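Local coordinates for S-adenosylmethionine:2-demethylmenaquinone methyltransferase (Geobacillus kaustophilus, PDB 2PCN), which belongs to the RraA-like family of mixed alpha/beta proteins and is modelled as an assembly of three copies, at residues C81-R95 and M103-K116. Sequence-based numbering, arbitrary orientation.
Sequences CERGLAGVIIHGCIR and MPIGVMAIGTCPVK
Ile90 to Ile94 and Ala109 to Thr112 turn a corner together: two neighbouring parallel strands leave one sheet at His91-Gly92 and Ile110, then pair again, still parallel, in a second. The pattern fits the swivelling beta/beta/alpha fold of RraA-like proteins. Before the corner, the axes of strands 87-90 and 106-109 approach to 4.5 Å and run almost perfectly parallel; Val88 uses both its N and its O on residues flanking Val107, namely Gly106 O and Met108 N. Glycine suits position 87 because a side chain there would collide with Gly106 O, already 3.0 Å from Gly87 CA. At the corner His91 centres an inverse gamma turn, and Gly92 follows with phi 168°, a conformation easy only for glycine. Gly92 O accepts Ile110 N at 3.0 Å, carrying the pairing round the bend; Ile94 N to Gly111 O and Cys113 N to Ile94 O continue it.

Ile94 links the two sheets. Ile94 CG2 meets Ala109 CB at 3.7 Å while Ile94 CD1 reaches Val107 CG1 at 4.0 Å, the two side chains crossing at a slant. Alanine is small enough to fit here, Ala109 CB also lying 3.4 Å from Gly92 O. Beside them Val88 and Ile90 meet Leu72 of strand 70-72, extending the apolar filling. At the start of the contact, Ile105 turns CG2 to Cys81 SG and lays CG1 over Gly87 CA, joining helix 74-82 to the sheet.

Arg95 ends the pairing. CG stands between the backbone N and carbonyl carbon (chi1 66°), and the extended chain beyond carries the guanidinium past Cys113. NH2 makes a salt bridge to Asp8 of the second subunit, and Lys116 CB lies over one guanidinium face. In the plane of that group, Arg95 NH1 donates to Pro114 O at 2.8 Å.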
# COMPACT_ATOMS: atom_id res chain seq x y z
N CYS A 81 23.88 7.83 2.13
CA CYS A 81 23.75 9.18 2.68
C CYS A 81 25.12 9.84 2.87
O CYS A 81 25.31 11.00 2.53
CB CYS A 81 23.02 9.16 4.02
SG CYS A 81 21.27 8.77 3.91
N GLU A 82 26.06 9.08 3.42
CA GLU A 82 27.40 9.59 3.67
C GLU A 82 28.14 9.99 2.40
O GLU A 82 28.94 10.93 2.42
CB GLU A 82 28.23 8.55 4.43
CG GLU A 82 27.57 8.05 5.70
CD GLU A 82 28.39 6.99 6.41
OE1 GLU A 82 29.08 6.21 5.73
OE2 GLU A 82 28.33 6.93 7.66
N ARG A 83 27.87 9.30 1.30
CA ARG A 83 28.56 9.62 0.05
C ARG A 83 27.75 10.51 -0.89
O ARG A 83 28.11 10.72 -2.04
CB ARG A 83 28.99 8.32 -0.65
CG ARG A 83 29.82 7.42 0.24
CD ARG A 83 30.53 6.30 -0.51
NE ARG A 83 31.43 6.81 -1.54
CZ ARG A 83 31.14 6.89 -2.83
NH1 ARG A 83 29.96 6.47 -3.27
NH2 ARG A 83 32.02 7.38 -3.69
N GLY A 84 26.65 11.05 -0.37
CA GLY A 84 25.81 11.95 -1.14
C GLY A 84 25.10 11.41 -2.37
O GLY A 84 24.96 12.13 -3.36
N LEU A 85 24.65 10.17 -2.33
CA LEU A 85 23.94 9.60 -3.47
C LEU A 85 22.51 10.14 -3.47
O LEU A 85 22.00 10.57 -2.43
CB LEU A 85 23.94 8.07 -3.40
CG LEU A 85 25.30 7.38 -3.60
CD1 LEU A 85 26.29 7.84 -2.54
CD2 LEU A 85 25.13 5.87 -3.53
N ALA A 86 21.87 10.14 -4.63
CA ALA A 86 20.50 10.64 -4.75
C ALA A 86 19.48 9.62 -4.23
O ALA A 86 18.52 9.99 -3.54
CB ALA A 86 20.19 10.96 -6.21
N GLY A 87 19.70 8.35 -4.54
CA GLY A 87 18.78 7.33 -4.08
C GLY A 87 19.05 5.96 -4.67
O GLY A 87 20.02 5.77 -5.41
N VAL A 88 18.19 5.00 -4.33
CA VAL A 88 18.31 3.64 -4.82
C VAL A 88 16.94 3.14 -5.26
O VAL A 88 15.93 3.40 -4.60
CB VAL A 88 18.85 2.69 -3.72
CG1 VAL A 88 19.14 1.31 -4.31
CG2 VAL A 88 20.10 3.27 -3.06
N ILE A 89 16.90 2.43 -6.39
CA ILE A 89 15.66 1.86 -6.91
C ILE A 89 15.93 0.37 -7.03
O ILE A 89 16.84 -0.05 -7.75
CB ILE A 89 15.31 2.44 -8.30
CG1 ILE A 89 15.04 3.95 -8.16
CG2 ILE A 89 14.09 1.73 -8.87
CD1 ILE A 89 14.84 4.67 -9.48
N ILE A 90 15.15 -0.43 -6.31
CA ILE A 90 15.38 -1.87 -6.28
C ILE A 90 14.24 -2.77 -6.76
O ILE A 90 13.14 -2.72 -6.22
CB ILE A 90 15.75 -2.31 -4.84
CG1 ILE A 90 16.80 -1.36 -4.27
CG2 ILE A 90 16.27 -3.74 -4.85
CD1 ILE A 90 17.16 -1.63 -2.82
N HIS A 91 14.53 -3.58 -7.77
CA HIS A 91 13.54 -4.54 -8.26
C HIS A 91 13.78 -5.72 -7.33
O HIS A 91 14.40 -6.72 -7.69
CB HIS A 91 13.82 -4.91 -9.72
CG HIS A 91 12.86 -5.90 -10.28
ND1 HIS A 91 11.54 -5.97 -9.89
CD2 HIS A 91 13.01 -6.86 -11.23
CE1 HIS A 91 10.92 -6.93 -10.56
NE2 HIS A 91 11.80 -7.49 -11.38
N GLY A 92 13.30 -5.56 -6.10
CA GLY A 92 13.46 -6.55 -5.06
C GLY A 92 13.06 -5.93 -3.73
O GLY A 92 12.40 -4.89 -3.71
N CYS A 93 13.47 -6.54 -2.62
CA CYS A 93 13.10 -6.04 -1.30
C CYS A 93 14.21 -5.39 -0.49
O CYS A 93 15.40 -5.51 -0.81
CB CYS A 93 12.50 -7.18 -0.47
SG CYS A 93 10.99 -7.89 -1.13
N ILE A 94 13.81 -4.69 0.56
CA ILE A 94 14.75 -4.05 1.47
C ILE A 94 14.31 -4.42 2.88
O ILE A 94 13.28 -5.06 3.07
CB ILE A 94 14.72 -2.51 1.35
CG1 ILE A 94 13.36 -1.97 1.84
CG2 ILE A 94 14.96 -2.09 -0.09
CD1 ILE A 94 13.35 -0.47 2.05
N ARG A 95 15.11 -4.02 3.87
CA ARG A 95 14.76 -4.24 5.26
C ARG A 95 15.20 -2.99 6.02
O ARG A 95 15.78 -2.08 5.42
CB ARG A 95 15.42 -5.51 5.82
CG ARG A 95 16.93 -5.51 5.92
CD ARG A 95 17.38 -6.85 6.48
NE ARG A 95 18.75 -6.83 6.98
CZ ARG A 95 19.30 -7.82 7.69
NH1 ARG A 95 18.59 -8.90 7.99
NH2 ARG A 95 20.54 -7.70 8.13
N MET A 103 15.83 8.63 6.79
CA MET A 103 17.02 9.11 6.08
C MET A 103 16.69 9.99 4.88
O MET A 103 15.75 9.72 4.14
CB MET A 103 17.87 7.92 5.65
CG MET A 103 18.41 7.10 6.82
SD MET A 103 19.44 5.71 6.31
CE MET A 103 18.86 4.45 7.41
N PRO A 104 17.48 11.05 4.66
CA PRO A 104 17.31 12.00 3.56
C PRO A 104 17.75 11.48 2.19
O PRO A 104 18.54 12.12 1.49
CB PRO A 104 18.13 13.20 4.01
CG PRO A 104 19.30 12.54 4.69
CD PRO A 104 18.62 11.46 5.52
N ILE A 105 17.24 10.32 1.81
CA ILE A 105 17.59 9.73 0.53
C ILE A 105 16.39 9.00 -0.04
O ILE A 105 15.47 8.63 0.69
CB ILE A 105 18.78 8.76 0.69
CG1 ILE A 105 19.34 8.40 -0.68
CG2 ILE A 105 18.33 7.52 1.45
CD1 ILE A 105 20.65 7.67 -0.62
N GLY A 106 16.37 8.81 -1.36
CA GLY A 106 15.26 8.12 -1.97
C GLY A 106 15.50 6.62 -2.00
O GLY A 106 16.61 6.17 -2.29
N VAL A 107 14.47 5.85 -1.67
CA VAL A 107 14.58 4.39 -1.70
C VAL A 107 13.24 3.81 -2.14
O VAL A 107 12.23 3.95 -1.45
CB VAL A 107 14.92 3.79 -0.31
CG1 VAL A 107 14.97 2.26 -0.42
CG2 VAL A 107 16.26 4.31 0.18
N MET A 108 13.24 3.18 -3.31
CA MET A 108 12.04 2.54 -3.85
C MET A 108 12.32 1.06 -4.02
O MET A 108 13.39 0.67 -4.50
CB MET A 108 11.65 3.14 -5.20
CG MET A 108 11.21 4.60 -5.14
SD MET A 108 10.66 5.16 -6.76
CE MET A 108 9.30 6.24 -6.31
N ALA A 109 11.35 0.23 -3.64
CA ALA A 109 11.48 -1.22 -3.74
C ALA A 109 10.08 -1.81 -3.85
O ALA A 109 9.09 -1.09 -3.67
CB ALA A 109 12.20 -1.76 -2.52
N ILE A 110 9.97 -3.10 -4.12
CA ILE A 110 8.64 -3.70 -4.24
C ILE A 110 8.11 -4.28 -2.95
O ILE A 110 6.96 -4.71 -2.88
CB ILE A 110 8.60 -4.79 -5.34
CG1 ILE A 110 9.52 -5.96 -4.96
CG2 ILE A 110 9.01 -4.19 -6.68
CD1 ILE A 110 9.35 -7.17 -5.86
N GLY A 111 8.94 -4.30 -1.91
CA GLY A 111 8.50 -4.83 -0.64
C GLY A 111 9.61 -4.92 0.39
O GLY A 111 10.73 -4.49 0.14
N THR A 112 9.28 -5.48 1.55
CA THR A 112 10.26 -5.65 2.62
C THR A 112 10.41 -7.13 2.93
O THR A 112 9.49 -7.92 2.71
CB THR A 112 9.82 -4.93 3.91
OG1 THR A 112 8.58 -5.46 4.37
CG2 THR A 112 9.68 -3.43 3.67
N CYS A 113 11.58 -7.49 3.43
CA CYS A 113 11.90 -8.86 3.81
C CYS A 113 12.99 -8.76 4.86
O CYS A 113 14.02 -8.15 4.63
CB CYS A 113 12.42 -9.64 2.60
SG CYS A 113 12.90 -11.33 3.02
N PRO A 114 12.77 -9.37 6.04
CA PRO A 114 13.75 -9.33 7.13
C PRO A 114 15.00 -10.18 6.94
O PRO A 114 16.00 -9.98 7.64
CB PRO A 114 12.93 -9.78 8.33
CG PRO A 114 12.04 -10.82 7.73
CD PRO A 114 11.58 -10.15 6.44
N VAL A 115 14.97 -11.13 6.01
CA VAL A 115 16.11 -12.01 5.77
C VAL A 115 17.24 -11.36 4.98
O VAL A 115 17.02 -10.78 3.92
CB VAL A 115 15.68 -13.29 5.03
CG1 VAL A 115 16.87 -14.22 4.86
CG2 VAL A 115 14.56 -13.99 5.81
N LYS A 116 18.46 -11.49 5.49
CA LYS A 116 19.63 -10.91 4.81
C LYS A 116 19.91 -11.65 3.50
O LYS A 116 19.61 -12.84 3.37
CB LYS A 116 20.86 -10.99 5.72
CG LYS A 116 21.53 -12.36 5.83
CD LYS A 116 20.53 -13.50 5.96
CE LYS A 116 21.15 -14.76 6.54
NZ LYS A 116 21.34 -14.63 8.01